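Local coordinates for protein Ta0487 (Thermoplasma acidophilum, PDB 3KBQ) that is of unknown function but belongs to the CinA family, this chain being the part that holds its probable molybdopterin-binding domain, at residues V44-D48 with L49-G53; C140-G144 with K145-I149; A26-G29 with N30-Y34. All blocks are in the same frame, centred on the assembly; numbering follows the deposited sequence.

Contact 1: residues V44-D48 with L49-G53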
loop_
_atom_site.group_PDB
_atom_site.type_symbol
_atom_site.label_atom_id
_atom_site.label_comp_id
_atom_site.label_asym_id
_atom_site.label_seq_id
_atom_site.Cartn_x
_atom_site.Cartn_y
_atom_site.Cartn_z
ATOM N N VAL B 44 -1.712 1.006 -2.193
ATOM C CA VAL B 44 -1.532 2.372 -2.668
ATOM C C VAL B 44 -1.648 2.310 -4.172
ATOM O O VAL B 44 -0.947 1.553 -4.852
ATOM C CB VAL B 44 -0.187 2.989 -2.247
ATOM C CG1 VAL B 44 -0.175 4.486 -2.607
ATOM C CG2 VAL B 44 0.045 2.788 -0.719
ATOM N N VAL B 45 -2.539 3.134 -4.697
ATOM C CA VAL B 45 -2.773 3.134 -6.108
ATOM C C VAL B 45 -2.818 4.557 -6.681
ATOM O O VAL B 45 -3.043 5.521 -5.967
ATOM C CB VAL B 45 -4.068 2.392 -6.484
ATOM C CG1 VAL B 45 -3.935 0.858 -6.143
ATOM C CG2 VAL B 45 -5.333 3.082 -5.854
ATOM N N MET B 46 -2.626 4.633 -7.989
ATOM C CA MET B 46 -2.673 5.891 -8.752
ATOM C C MET B 46 -4.095 6.384 -8.895
ATOM O O MET B 46 -5.073 5.603 -8.748
ATOM C CB MET B 46 -2.121 5.644 -10.190
ATOM C CG MET B 46 -0.569 5.379 -10.227
ATOM S SD MET B 46 0.149 5.104 -11.920
ATOM C CE MET B 46 -0.843 3.807 -12.408
ATOM N N ASP B 47 -4.198 7.672 -9.247
ATOM C CA ASP B 47 -5.453 8.265 -9.643
ATOM C C ASP B 47 -5.883 7.700 -10.974
ATOM O O ASP B 47 -5.736 8.345 -12.002
ATOM C CB ASP B 47 -5.309 9.797 -9.697
ATOM C CG ASP B 47 -4.925 10.346 -8.327
ATOM O OD1 ASP B 47 -5.814 10.259 -7.433
ATOM O OD2 ASP B 47 -3.749 10.755 -8.115
ATOM N N ASP B 48 -6.492 6.523 -10.946
ATOM C CA ASP B 48 -6.721 5.789 -12.186
ATOM C C ASP B 48 -7.878 4.827 -11.930
ATOM O O ASP B 48 -7.795 4.028 -10.963
ATOM C CB ASP B 48 -5.456 4.967 -12.467
ATOM C CG ASP B 48 -5.604 4.071 -13.668
ATOM O OD1 ASP B 48 -4.910 4.367 -14.651
ATOM O OD2 ASP B 48 -6.430 3.104 -13.644
ATOM N N LEU B 49 -8.917 4.872 -12.780
ATOM C CA LEU B 49 -10.158 4.117 -12.491
ATOM C C LEU B 49 -9.905 2.656 -12.298
ATOM O O LEU B 49 -10.401 2.070 -11.359
ATOM C CB LEU B 49 -11.250 4.282 -13.592
ATOM C CG LEU B 49 -11.806 5.705 -13.685
ATOM C CD1 LEU B 49 -12.780 5.852 -14.889
ATOM C CD2 LEU B 49 -12.473 6.147 -12.391
ATOM N N ASP B 50 -9.130 2.063 -13.186
ATOM C CA ASP B 50 -9.007 0.619 -13.175
ATOM C C ASP B 50 -8.156 0.203 -11.969
ATOM O O ASP B 50 -8.387 -0.850 -11.411
ATOM C CB ASP B 50 -8.352 0.100 -14.435
ATOM C CG ASP B 50 -9.262 0.144 -15.675
ATOM O OD1 ASP B 50 -10.492 0.383 -15.571
ATOM O OD2 ASP B 50 -8.714 -0.083 -16.792
ATOM N N GLU B 51 -7.172 1.021 -11.597
ATOM C CA GLU B 51 -6.283 0.671 -10.490
ATOM C C GLU B 51 -7.030 0.784 -9.190
ATOM O O GLU B 51 -6.847 -0.034 -8.271
ATOM C CB GLU B 51 -5.066 1.622 -10.438
ATOM C CG GLU B 51 -4.136 1.445 -11.649
ATOM C CD GLU B 51 -3.405 0.114 -11.593
ATOM O OE1 GLU B 51 -2.525 -0.047 -10.726
ATOM O OE2 GLU B 51 -3.739 -0.788 -12.394
ATOM N N ILE B 52 -7.879 1.802 -9.109
ATOM C CA ILE B 52 -8.727 2.011 -7.919
ATOM C C ILE B 52 -9.709 0.850 -7.781
ATOM O O ILE B 52 -9.901 0.305 -6.656
ATOM C CB ILE B 52 -9.475 3.397 -7.996
ATOM C CG1 ILE B 52 -8.509 4.575 -7.744
ATOM C CG2 ILE B 52 -10.673 3.460 -6.979
ATOM C CD1 ILE B 52 -8.941 5.884 -8.438
ATOM N N GLY B 53 -10.295 0.447 -8.924
ATOM C CA GLY B 53 -11.238 -0.662 -8.931
ATOM C C GLY B 53 -10.567 -1.961 -8.440
ATOM O O GLY B 53 -11.188 -2.747 -7.678
HETATM O O HOH W 1 -1.995 2.098 -9.245
#
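The carboxylates of Asp48 and Glu51 stand nearly perpendicular, their planes 86° apart, and the Glu51 side chain lies across one face of the Asp48 group, with Glu51 CG 3.6 Å from Asp48 CG. On that same side, Glu51 N donates to Asp48 OD2 at 3.0 Å, reaching its anti side from 28° out of the carboxylate plane. Asp50 N approaches Asp48 OD2 from the other side of the plane, a weak bond of 2.9 Å. Asp48, the residue just before the helix, is its N-cap, and OD2 caps the first turn chiefly through Glu51 N. With CG anti to the backbone N of Asp48 (chi1 175°), the carboxylate swings over that turn, while Ile52 N binds Asp48 O at 2.9 Å and starts the main-chain pattern. The Glu51 group is held at its far end: Glu51 OE1 takes a hydrogen bond from a water at 2.7 Å, which accepts from Met46 N, and makes a salt bridge with Arg41 of the second subunit. Met46 lies side by side with Glu51, pointing the same way, its CE 4.1 Å from Glu51 CG. The apolar part of the contact is Val45 CG2 on Ile52 CG1 at 4.0 Å, the side chains crossing at about a right angle. An inverse gamma turn at Asp47 completes the link from strand 38-45 to the capped helix 49-62, the first half of a beta-alpha-beta crossover leading to the parallel strand 65-69.

Contact 2: residues C140-G144 with K145-I149; sequences CAVGG and KKVII
Cys140, Val142 and Val147 project from the same face of the paired strands. Val142 and Val147 cross obliquely, touching through their CG2 methyls at 4.0 Å, both methyls lying beside their own backbone N, and Cys140 CB rests against Val147 CB at 4.1 Å. Further along, Cys140 SG, turned beside its own backbone N (chi1 -46°), touches Ile149 CD1 at 4.0 Å; the sulfur is also joined to Cys125 in a disulfide, which ties this strand to its outer neighbour 125-128. Phe84 of helix 80-87 packs on Cys140, Val142 and Ile149, while helix 49-62 covers Val147. The backbone evidence is that of a beta hairpin: strands 137-142 and 145-150 run antiparallel, Cys140 with Val147 and Val142 with Lys145 forming hydrogen-bonded pairs, and a type II' turn from Val142 to Lys145 closes the end, with Gly143 at the positive phi (42°) that glycine readily adopts. Lys145 N donates to Val142 O at 2.8 Å from above the carbonyl plane. The Lys145 chain leaves from the valine face and leads away to a salt bridge with Asp64. Ala141 and Lys146, a non-hydrogen-bonded pair, occupy the reverse face, where Lys146 NZ makes a salt bridge with Asp167.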
loop_
_atom_site.group_PDB
_atom_site.type_symbol
_atom_site.label_atom_id
_atom_site.label_comp_id
_atom_site.label_asym_id
_atom_site.label_seq_id
_atom_site.Cartn_x
_atom_site.Cartn_y
_atom_site.Cartn_z
ATOM N N CYS B 140 -20.573 2.720 2.397
ATOM C CA CYS B 140 -21.203 1.883 1.422
ATOM C C CYS B 140 -21.349 0.513 2.036
ATOM O O CYS B 140 -20.547 0.114 2.928
ATOM C CB CYS B 140 -20.322 1.826 0.178
ATOM S SG CYS B 140 -19.754 3.512 -0.303
ATOM N N ALA B 141 -22.365 -0.210 1.596
ATOM C CA ALA B 141 -22.455 -1.635 1.982
ATOM C C ALA B 141 -22.355 -2.471 0.694
ATOM O O ALA B 141 -22.992 -2.155 -0.319
ATOM C CB ALA B 141 -23.750 -1.909 2.720
ATOM N N VAL B 142 -21.509 -3.483 0.722
ATOM C CA VAL B 142 -21.375 -4.422 -0.380
ATOM C C VAL B 142 -21.652 -5.783 0.261
ATOM O O VAL B 142 -20.808 -6.312 1.002
ATOM C CB VAL B 142 -19.939 -4.380 -1.002
ATOM C CG1 VAL B 142 -19.849 -5.302 -2.246
ATOM C CG2 VAL B 142 -19.546 -2.976 -1.376
ATOM N N GLY B 143 -22.807 -6.350 -0.063
ATOM C CA GLY B 143 -23.465 -7.412 0.756
ATOM C C GLY B 143 -23.347 -7.028 2.237
ATOM O O GLY B 143 -23.736 -5.923 2.637
ATOM N N GLY B 144 -22.718 -7.879 3.027
ATOM C CA GLY B 144 -22.523 -7.617 4.452
ATOM C C GLY B 144 -21.218 -6.911 4.765
ATOM O O GLY B 144 -20.854 -6.760 5.940
ATOM N N LYS B 145 -20.499 -6.475 3.734
ATOM C CA LYS B 145 -19.211 -5.809 3.968
ATOM C C LYS B 145 -19.417 -4.308 4.015
ATOM O O LYS B 145 -20.384 -3.813 3.465
ATOM C CB LYS B 145 -18.177 -6.186 2.895
ATOM C CG LYS B 145 -17.782 -7.661 3.000
ATOM C CD LYS B 145 -16.893 -8.102 1.788
ATOM C CE LYS B 145 -16.626 -9.629 1.867
ATOM N NZ LYS B 145 -15.347 -9.996 2.590
ATOM N N LYS B 146 -18.512 -3.577 4.660
ATOM C CA LYS B 146 -18.647 -2.109 4.650
ATOM C C LYS B 146 -17.437 -1.412 4.065
ATOM O O LYS B 146 -16.319 -1.887 4.197
ATOM C CB LYS B 146 -18.929 -1.629 6.056
ATOM C CG LYS B 146 -20.368 -1.994 6.466
ATOM C CD LYS B 146 -20.998 -0.915 7.388
ATOM C CE LYS B 146 -20.590 -1.146 8.855
ATOM N NZ LYS B 146 -21.266 -0.154 9.758
ATOM N N VAL B 147 -17.669 -0.281 3.410
ATOM C CA VAL B 147 -16.609 0.419 2.715
ATOM C C VAL B 147 -16.775 1.883 3.107
ATOM O O VAL B 147 -17.866 2.448 2.979
ATOM C CB VAL B 147 -16.700 0.276 1.205
ATOM C CG1 VAL B 147 -15.549 1.028 0.539
ATOM C CG2 VAL B 147 -16.611 -1.197 0.773
ATOM N N ILE B 148 -15.731 2.462 3.660
ATOM C CA ILE B 148 -15.725 3.887 4.051
ATOM C C ILE B 148 -14.741 4.608 3.122
ATOM O O ILE B 148 -13.552 4.247 3.068
ATOM C CB ILE B 148 -15.230 4.051 5.507
ATOM C CG1 ILE B 148 -16.144 3.298 6.492
ATOM C CG2 ILE B 148 -15.121 5.522 5.900
ATOM C CD1 ILE B 148 -17.254 4.151 7.002
ATOM N N ILE B 149 -15.217 5.620 2.404
ATOM C CA ILE B 149 -14.398 6.288 1.381
ATOM C C ILE B 149 -14.236 7.733 1.857
ATOM O O ILE B 149 -15.252 8.433 2.041
ATOM C CB ILE B 149 -15.088 6.173 -0.008
ATOM C CG1 ILE B 149 -15.194 4.700 -0.435
ATOM C CG2 ILE B 149 -14.350 7.024 -1.118
ATOM C CD1 ILE B 149 -16.101 4.518 -1.703
#

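Contact 3: residues A26-G29 with N30-Y34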
loop_
_atom_site.group_PDB
_atom_site.type_symbol
_atom_site.label_atom_id
_atom_site.label_comp_id
_atom_site.label_asym_id
_atom_site.label_seq_id
_atom_site.Cartn_x
_atom_site.Cartn_y
_atom_site.Cartn_z
ATOM N N ALA B 26 -1.253 5.327 8.197
ATOM C CA ALA B 26 -0.867 5.135 9.614
ATOM C C ALA B 26 -2.012 5.463 10.532
ATOM O O ALA B 26 -2.315 4.697 11.405
ATOM C CB ALA B 26 0.396 5.946 10.014
ATOM N N PHE B 27 -2.627 6.616 10.347
ATOM C CA PHE B 27 -3.739 7.011 11.212
ATOM C C PHE B 27 -4.907 5.997 11.095
ATOM O O PHE B 27 -5.464 5.568 12.106
ATOM C CB PHE B 27 -4.225 8.419 10.868
ATOM C CG PHE B 27 -5.418 8.868 11.707
ATOM C CD1 PHE B 27 -5.237 9.666 12.817
ATOM C CD2 PHE B 27 -6.719 8.509 11.361
ATOM C CE1 PHE B 27 -6.335 10.083 13.599
ATOM C CE2 PHE B 27 -7.808 8.934 12.144
ATOM C CZ PHE B 27 -7.593 9.699 13.259
ATOM N N ILE B 28 -5.227 5.572 9.875
ATOM C CA ILE B 28 -6.334 4.607 9.680
ATOM C C ILE B 28 -5.956 3.244 10.284
ATOM O O ILE B 28 -6.756 2.615 10.989
ATOM C CB ILE B 28 -6.718 4.487 8.167
ATOM C CG1 ILE B 28 -7.292 5.833 7.629
ATOM C CG2 ILE B 28 -7.708 3.273 7.922
ATOM C CD1 ILE B 28 -7.308 5.934 6.033
ATOM N N GLY B 29 -4.723 2.796 10.031
ATOM C CA GLY B 29 -4.248 1.535 10.592
ATOM C C GLY B 29 -4.338 1.523 12.111
ATOM O O GLY B 29 -4.786 0.536 12.705
ATOM N N ASN B 30 -3.924 2.635 12.725
ATOM C CA ASN B 30 -3.954 2.739 14.174
ATOM C C ASN B 30 -5.400 2.806 14.698
ATOM O O ASN B 30 -5.726 2.141 15.689
ATOM C CB ASN B 30 -3.143 3.961 14.656
ATOM C CG ASN B 30 -3.128 4.074 16.184
ATOM O OD1 ASN B 30 -2.605 3.209 16.883
ATOM N ND2 ASN B 30 -3.727 5.114 16.690
ATOM N N PHE B 31 -6.259 3.575 14.015
ATOM C CA PHE B 31 -7.675 3.712 14.388
ATOM C C PHE B 31 -8.349 2.345 14.360
ATOM O O PHE B 31 -9.026 1.986 15.311
ATOM C CB PHE B 31 -8.385 4.704 13.459
ATOM C CG PHE B 31 -9.874 4.898 13.759
ATOM C CD1 PHE B 31 -10.298 5.905 14.617
ATOM C CD2 PHE B 31 -10.840 4.110 13.132
ATOM C CE1 PHE B 31 -11.684 6.093 14.891
ATOM C CE2 PHE B 31 -12.227 4.300 13.404
ATOM C CZ PHE B 31 -12.624 5.295 14.288
ATOM N N LEU B 32 -8.117 1.581 13.286
ATOM C CA LEU B 32 -8.765 0.263 13.133
ATOM C C LEU B 32 -8.229 -0.743 14.162
ATOM O O LEU B 32 -9.019 -1.473 14.779
ATOM C CB LEU B 32 -8.564 -0.292 11.724
ATOM C CG LEU B 32 -9.195 0.592 10.633
ATOM C CD1 LEU B 32 -8.762 0.130 9.268
ATOM C CD2 LEU B 32 -10.707 0.522 10.829
ATOM N N THR B 33 -6.907 -0.774 14.315
ATOM C CA THR B 33 -6.244 -1.578 15.364
ATOM C C THR B 33 -6.800 -1.277 16.748
ATOM O O THR B 33 -7.096 -2.209 17.549
ATOM C CB THR B 33 -4.699 -1.371 15.372
ATOM O OG1 THR B 33 -4.184 -1.726 14.103
ATOM C CG2 THR B 33 -3.975 -2.291 16.448
ATOM N N TYR B 34 -6.926 0.009 17.038
ATOM C CA TYR B 34 -7.458 0.469 18.296
ATOM C C TYR B 34 -8.860 -0.094 18.518
ATOM O O TYR B 34 -9.201 -0.424 19.657
ATOM C CB TYR B 34 -7.533 1.998 18.347
ATOM C CG TYR B 34 -7.941 2.581 19.702
ATOM C CD1 TYR B 34 -7.005 2.751 20.742
ATOM C CD2 TYR B 34 -9.264 2.973 19.937
ATOM C CE1 TYR B 34 -7.393 3.304 21.995
ATOM C CE2 TYR B 34 -9.674 3.486 21.205
ATOM C CZ TYR B 34 -8.734 3.667 22.200
ATOM O OH TYR B 34 -9.148 4.221 23.391
#
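Gly29 O is gripped by two donors of one residue, Thr33: its backbone N at 3.0 Å, and OG1 at 2.7 Å from Gly29 O. They arrive from opposite faces of the carbonyl plane, the amide tilted 27° out of it and the hydroxyl 33°. Thr33 OG1 is beside its own backbone N (chi1 -58°), and this rotation is what carries the hydroxyl back to the carbonyl one turn earlier. With an alanine in its place, Gly29 O would probably keep just the amide of that pair of donors, and packing on Val39 would probably be reduced. The remaining backbone pattern is regular: Asn30 N to Ala26 O and Phe31 N to Phe27 O, with Leu32 N 2.9 Å from Ile28 O, all i to i+4 bonds of an alpha helix.

On the buried side, Ile28 and Leu32 lie side by side and point the same way. Ile28 CG2 reaches Leu32 CD1 at 3.6 Å, and Leu32 CG sits 3.2 Å from Ile28 O, so the leucine branch folds back along the previous turn. Phe27 and Phe31, one turn apart, both hold their rings anti to the backbone N, and the nearest approach of their side chains is Phe27 CE2 to Phe31 CB, a loose 4.5 Å.

These side chains distribute helix 23-34 among its neighbours. Ile28 and Leu32 face strands 5-11 and 65-69, with Leu32 also on Val39 of strand 38-45. Phe27 packs against Met157, Glu158 and Lys162 of helix 154-163, while Asn30 packs on Gly18 and Thr33 on Lys17, both of the second subunit.

In the fold
Along the chain the order is contact 3, contact 1, contact 2, and none touches another. Contacts 1 and 2 have centres about 18 Å apart, with nearest atoms about 8 Å apart, yet both reach the same mixed six-stranded sheet: strand 38-45 is one of its two outermost strands within the chain, whereas the hairpin 137-142/145-150 lies toward the other margin. Contact 3, its centre about 22 Å from that of contact 1, lies on helix 23-34, the helix just before strand 38-45. Helix 49-62 packs on both the strand that precedes it and the hairpin. Contacts 1 and 3 also touch the second subunit, where the sheet continues through Val44, so this side of the domain contributes to the interface of the two-chain assembly.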